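Local coordinates for major capsid protein (Faustovirus, PDB 5J7O) that probably builds the capsid shell of a large double-stranded DNA virus as trimers of double jelly-roll subunits, at residues 416-427 against 608-619. Residues are numbered along the deposited sequence; the frame is centred on the assembly and turned at random.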
loop_
_atom_site.group_PDB
_atom_site.type_symbol
_atom_site.label_atom_id
_atom_site.label_comp_id
_atom_site.label_asym_id
_atom_site.label_seq_id
_atom_site.Cartn_x
_atom_site.Cartn_y
_atom_site.Cartn_z
ATOM N N THR B 416 -31.193 11.339 -22.036
ATOM C CA THR B 416 -30.215 10.960 -21.028
ATOM C C THR B 416 -28.965 11.811 -21.188
ATOM O O THR B 416 -28.529 12.089 -22.310
ATOM C CB THR B 416 -29.839 9.471 -21.121
ATOM O OG1 THR B 416 -28.720 9.209 -20.263
ATOM C CG2 THR B 416 -29.481 9.085 -22.546
ATOM N N LEU B 417 -28.400 12.229 -20.061
ATOM C CA LEU B 417 -27.111 12.905 -20.083
ATOM C C LEU B 417 -26.003 11.896 -20.344
ATOM O O LEU B 417 -26.051 10.760 -19.867
ATOM C CB LEU B 417 -26.859 13.628 -18.762
ATOM C CG LEU B 417 -27.093 15.136 -18.764
ATOM C CD1 LEU B 417 -28.420 15.452 -19.414
ATOM C CD2 LEU B 417 -27.051 15.674 -17.348
ATOM N N ILE B 418 -25.007 12.313 -21.124
ATOM C CA ILE B 418 -23.843 11.488 -21.405
ATOM C C ILE B 418 -22.594 12.329 -21.186
ATOM O O ILE B 418 -22.627 13.561 -21.233
ATOM C CB ILE B 418 -23.858 10.904 -22.837
ATOM C CG1 ILE B 418 -23.427 11.957 -23.858
ATOM C CG2 ILE B 418 -25.240 10.373 -23.193
ATOM C CD1 ILE B 418 -23.327 11.424 -25.272
ATOM N N ARG B 419 -21.485 11.642 -20.927
ATOM C CA ARG B 419 -20.175 12.267 -20.818
ATOM C C ARG B 419 -19.281 11.719 -21.919
ATOM O O ARG B 419 -19.205 10.500 -22.113
ATOM C CB ARG B 419 -19.545 12.021 -19.445
ATOM C CG ARG B 419 -19.749 13.149 -18.442
ATOM C CD ARG B 419 -21.148 13.141 -17.848
ATOM N NE ARG B 419 -21.244 14.018 -16.683
ATOM C CZ ARG B 419 -22.258 14.016 -15.824
ATOM N NH1 ARG B 419 -23.270 13.177 -15.993
ATOM N NH2 ARG B 419 -22.257 14.848 -14.791
ATOM N N VAL B 420 -18.608 12.615 -22.633
ATOM C CA VAL B 420 -17.807 12.247 -23.791
ATOM C C VAL B 420 -16.397 12.797 -23.628
ATOM O O VAL B 420 -16.185 13.856 -23.027
ATOM C CB VAL B 420 -18.438 12.756 -25.104
ATOM C CG1 VAL B 420 -19.621 11.886 -25.492
ATOM C CG2 VAL B 420 -18.870 14.206 -24.954
ATOM N N TYR B 421 -15.428 12.065 -24.169
ATOM C CA TYR B 421 -14.041 12.503 -24.147
ATOM C C TYR B 421 -13.787 13.503 -25.268
ATOM O O TYR B 421 -14.331 13.378 -26.368
ATOM C CB TYR B 421 -13.096 11.311 -24.289
ATOM C CG TYR B 421 -13.212 10.292 -23.178
ATOM C CD1 TYR B 421 -12.503 10.445 -21.994
ATOM C CD2 TYR B 421 -14.023 9.175 -23.318
ATOM C CE1 TYR B 421 -12.605 9.515 -20.976
ATOM C CE2 TYR B 421 -14.130 8.240 -22.307
ATOM C CZ TYR B 421 -13.420 8.415 -21.138
ATOM O OH TYR B 421 -13.523 7.485 -20.129
ATOM N N ARG B 422 -12.951 14.498 -24.980
ATOM C CA ARG B 422 -12.565 15.507 -25.962
ATOM C C ARG B 422 -11.094 15.829 -25.740
ATOM O O ARG B 422 -10.743 16.519 -24.778
ATOM C CB ARG B 422 -13.439 16.753 -25.850
ATOM C CG ARG B 422 -14.619 16.744 -26.804
ATOM C CD ARG B 422 -14.126 16.825 -28.239
ATOM N NE ARG B 422 -15.191 16.679 -29.228
ATOM C CZ ARG B 422 -15.085 17.076 -30.492
ATOM N NH1 ARG B 422 -13.970 17.658 -30.913
ATOM N NH2 ARG B 422 -16.096 16.905 -31.334
ATOM N N GLU B 423 -10.243 15.338 -26.639
ATOM C CA GLU B 423 -8.801 15.320 -26.451
ATOM C C GLU B 423 -8.106 16.215 -27.468
ATOM O O GLU B 423 -8.532 16.309 -28.624
ATOM C CB GLU B 423 -8.273 13.882 -26.563
ATOM C CG GLU B 423 -6.809 13.752 -26.957
ATOM C CD GLU B 423 -6.376 12.307 -27.113
ATOM O OE1 GLU B 423 -6.921 11.442 -26.394
ATOM O OE2 GLU B 423 -5.498 12.035 -27.959
ATOM N N GLN B 424 -7.039 16.882 -27.023
ATOM C CA GLN B 424 -6.150 17.638 -27.894
ATOM C C GLN B 424 -4.716 17.459 -27.420
ATOM O O GLN B 424 -4.437 17.540 -26.220
ATOM C CB GLN B 424 -6.502 19.129 -27.922
ATOM C CG GLN B 424 -5.370 20.020 -28.423
ATOM C CD GLN B 424 -5.771 21.475 -28.548
ATOM O OE1 GLN B 424 -6.774 21.803 -29.183
ATOM N NE2 GLN B 424 -4.986 22.360 -27.944
ATOM N N VAL B 425 -3.813 17.216 -28.366
ATOM C CA VAL B 425 -2.392 17.056 -28.085
ATOM C C VAL B 425 -1.631 18.079 -28.916
ATOM O O VAL B 425 -1.647 18.019 -30.153
ATOM C CB VAL B 425 -1.905 15.632 -28.390
ATOM C CG1 VAL B 425 -0.431 15.500 -28.057
ATOM C CG2 VAL B 425 -2.724 14.620 -27.611
ATOM N N GLN B 426 -0.968 19.011 -28.239
ATOM C CA GLN B 426 -0.192 20.066 -28.878
ATOM C C GLN B 426 1.282 19.847 -28.566
ATOM O O GLN B 426 1.686 19.903 -27.400
ATOM C CB GLN B 426 -0.642 21.444 -28.393
ATOM C CG GLN B 426 0.190 22.599 -28.931
ATOM C CD GLN B 426 -0.189 22.980 -30.347
ATOM O OE1 GLN B 426 -1.276 23.504 -30.590
ATOM N NE2 GLN B 426 0.707 22.717 -31.292
ATOM N N ARG B 427 2.079 19.593 -29.600
ATOM C CA ARG B 427 3.516 19.469 -29.414
ATOM C C ARG B 427 4.133 20.842 -29.197
ATOM O O ARG B 427 3.814 21.802 -29.904
ATOM C CB ARG B 427 4.176 18.788 -30.611
ATOM C CG ARG B 427 5.691 18.837 -30.535
ATOM C CD ARG B 427 6.325 17.569 -31.044
ATOM N NE ARG B 427 5.863 16.381 -30.339
ATOM C CZ ARG B 427 6.386 15.171 -30.509
ATOM N NH1 ARG B 427 7.393 14.997 -31.355
ATOM N NH2 ARG B 427 5.906 14.137 -29.833
ATOM N N ASP B 608 4.587 17.139 -25.489
ATOM C CA ASP B 608 3.220 17.179 -25.990
ATOM C C ASP B 608 2.294 17.609 -24.861
ATOM O O ASP B 608 2.191 16.915 -23.843
ATOM C CB ASP B 608 2.798 15.816 -26.538
ATOM C CG ASP B 608 3.621 15.387 -27.737
ATOM O OD1 ASP B 608 4.013 16.262 -28.535
ATOM O OD2 ASP B 608 3.876 14.172 -27.879
ATOM N N LEU B 609 1.626 18.746 -25.038
ATOM C CA LEU B 609 0.646 19.212 -24.058
ATOM C C LEU B 609 -0.654 18.458 -24.299
ATOM O O LEU B 609 -1.393 18.749 -25.241
ATOM C CB LEU B 609 0.440 20.718 -24.157
ATOM C CG LEU B 609 -0.346 21.290 -22.973
ATOM C CD1 LEU B 609 0.490 21.235 -21.702
ATOM C CD2 LEU B 609 -0.825 22.703 -23.251
ATOM N N ILE B 610 -0.934 17.482 -23.442
ATOM C CA ILE B 610 -2.091 16.609 -23.582
ATOM C C ILE B 610 -3.222 17.168 -22.731
ATOM O O ILE B 610 -3.068 17.344 -21.516
ATOM C CB ILE B 610 -1.752 15.167 -23.179
ATOM C CG1 ILE B 610 -0.561 14.660 -23.997
ATOM C CG2 ILE B 610 -2.960 14.263 -23.359
ATOM C CD1 ILE B 610 -0.021 13.330 -23.529
ATOM N N SER B 611 -4.359 17.449 -23.367
ATOM C CA SER B 611 -5.533 17.994 -22.691
ATOM C C SER B 611 -6.746 17.167 -23.093
ATOM O O SER B 611 -7.149 17.174 -24.260
ATOM C CB SER B 611 -5.736 19.468 -23.042
ATOM O OG SER B 611 -7.020 19.915 -22.642
ATOM N N ILE B 612 -7.325 16.459 -22.127
ATOM C CA ILE B 612 -8.459 15.572 -22.358
ATOM C C ILE B 612 -9.581 16.011 -21.430
ATOM O O ILE B 612 -9.515 15.786 -20.214
ATOM C CB ILE B 612 -8.095 14.101 -22.120
ATOM C CG1 ILE B 612 -6.950 13.688 -23.044
ATOM C CG2 ILE B 612 -9.310 13.210 -22.332
ATOM C CD1 ILE B 612 -6.435 12.303 -22.779
ATOM N N ALA B 613 -10.609 16.630 -21.994
ATOM C CA ALA B 613 -11.731 17.130 -21.217
ATOM C C ALA B 613 -12.890 16.144 -21.242
ATOM O O ALA B 613 -13.097 15.419 -22.218
ATOM C CB ALA B 613 -12.201 18.484 -21.746
ATOM N N LYS B 614 -13.643 16.124 -20.146
ATOM C CA LYS B 614 -14.880 15.361 -20.046
ATOM C C LYS B 614 -16.040 16.335 -20.200
ATOM O O LYS B 614 -16.292 17.156 -19.311
ATOM C CB LYS B 614 -14.957 14.608 -18.720
ATOM C CG LYS B 614 -13.942 13.485 -18.592
ATOM C CD LYS B 614 -14.181 12.413 -19.639
ATOM C CE LYS B 614 -15.531 11.746 -19.445
ATOM N NZ LYS B 614 -15.649 11.125 -18.098
ATOM N N CYS B 615 -16.738 16.250 -21.326
ATOM C CA CYS B 615 -17.810 17.177 -21.650
ATOM C C CYS B 615 -19.172 16.539 -21.408
ATOM O O CYS B 615 -19.302 15.322 -21.261
ATOM C CB CYS B 615 -17.698 17.643 -23.104
ATOM S SG CYS B 615 -16.148 18.487 -23.496
ATOM N N ILE B 616 -20.194 17.389 -21.364
ATOM C CA ILE B 616 -21.577 16.971 -21.177
ATOM C C ILE B 616 -22.301 17.096 -22.508
ATOM O O ILE B 616 -22.234 18.144 -23.163
ATOM C CB ILE B 616 -22.284 17.808 -20.096
ATOM C CG1 ILE B 616 -21.739 17.468 -18.709
ATOM C CG2 ILE B 616 -23.789 17.591 -20.149
ATOM C CD1 ILE B 616 -22.414 18.232 -17.588
ATOM N N ASN B 617 -22.984 16.029 -22.911
ATOM C CA ASN B 617 -23.877 16.074 -24.058
ATOM C C ASN B 617 -25.151 15.326 -23.684
ATOM O O ASN B 617 -25.380 14.995 -22.516
ATOM C CB ASN B 617 -23.199 15.506 -25.312
ATOM C CG ASN B 617 -23.818 16.030 -26.596
ATOM O OD1 ASN B 617 -25.024 16.270 -26.663
ATOM N ND2 ASN B 617 -22.995 16.218 -27.617
ATOM N N PHE B 618 -25.988 15.056 -24.682
ATOM C CA PHE B 618 -27.308 14.490 -24.452
ATOM C C PHE B 618 -27.587 13.437 -25.514
ATOM O O PHE B 618 -26.910 13.366 -26.541
ATOM C CB PHE B 618 -28.385 15.585 -24.465
ATOM C CG PHE B 618 -27.973 16.841 -23.746
ATOM C CD1 PHE B 618 -28.235 17.001 -22.398
ATOM C CD2 PHE B 618 -27.308 17.856 -24.417
ATOM C CE1 PHE B 618 -27.850 18.148 -21.731
ATOM C CE2 PHE B 618 -26.916 19.003 -23.754
ATOM C CZ PHE B 618 -27.190 19.150 -22.409
ATOM N N LEU B 619 -28.597 12.610 -25.250
ATOM C CA LEU B 619 -28.959 11.519 -26.147
ATOM C C LEU B 619 -30.470 11.354 -26.125
ATOM O O LEU B 619 -31.051 11.106 -25.063
ATOM C CB LEU B 619 -28.268 10.216 -25.735
ATOM C CG LEU B 619 -28.095 9.140 -26.808
ATOM C CD1 LEU B 619 -27.090 9.592 -27.856
ATOM C CD2 LEU B 619 -27.666 7.822 -26.182
#
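Tyr421 and Lys614 meet on one face of a long antiparallel ribbon in which 416-427 runs beside 608-619. Lys614 folds back at every bond beyond CB and lays its aliphatic part over the phenol: CE sits 4.2 Å from the centroid of the Tyr421 ring, a CH-pi contact displaced toward the rim, while Ile612 CG2 comes in at the ring edge. The hydroxyl is held by the carbonyl of Leu300. Next along this face, Glu423 lies alongside Ile612; its extended chain carries OE1 on to Thr202, and Leu204 of helix 203-212 packs on both. Between the two faces, twelve backbone hydrogen bonds join the strands, that from Leu619 N to Thr416 O being weak. Strand 416-427 is the outer strand, within this chain, of a four-stranded antiparallel sheet, and 608-619 is bonded on its other side to strand 444-453, consistent with the second roll of this double jelly-roll protein. On the other face Val420 CG2 packs on Cys615 CB at 4.1 Å. Toward Arg427 the outer strand becomes solvent-facing, with Val425 and Arg427 exposed, while Asp608 and Ile610 across from them stay buried. CG of Arg427 is anti to the backbone N (chi1 171°) and the chain turns at chi3 (-57°), bringing the guanidinium edge side-on to the Asp608 carboxylate in a salt bridge, Arg427 NE to Asp608 OD1 at 2.6 Å and NH2 to OD2 at 2.8 Å. At the far end Leu417 CD1 meets the edge of the Phe618 ring, 3.4 Å from Phe618 CD1, with Tyr63 and Met18 of two neighbouring subunits packed on Leu417 and Phe618 respectively.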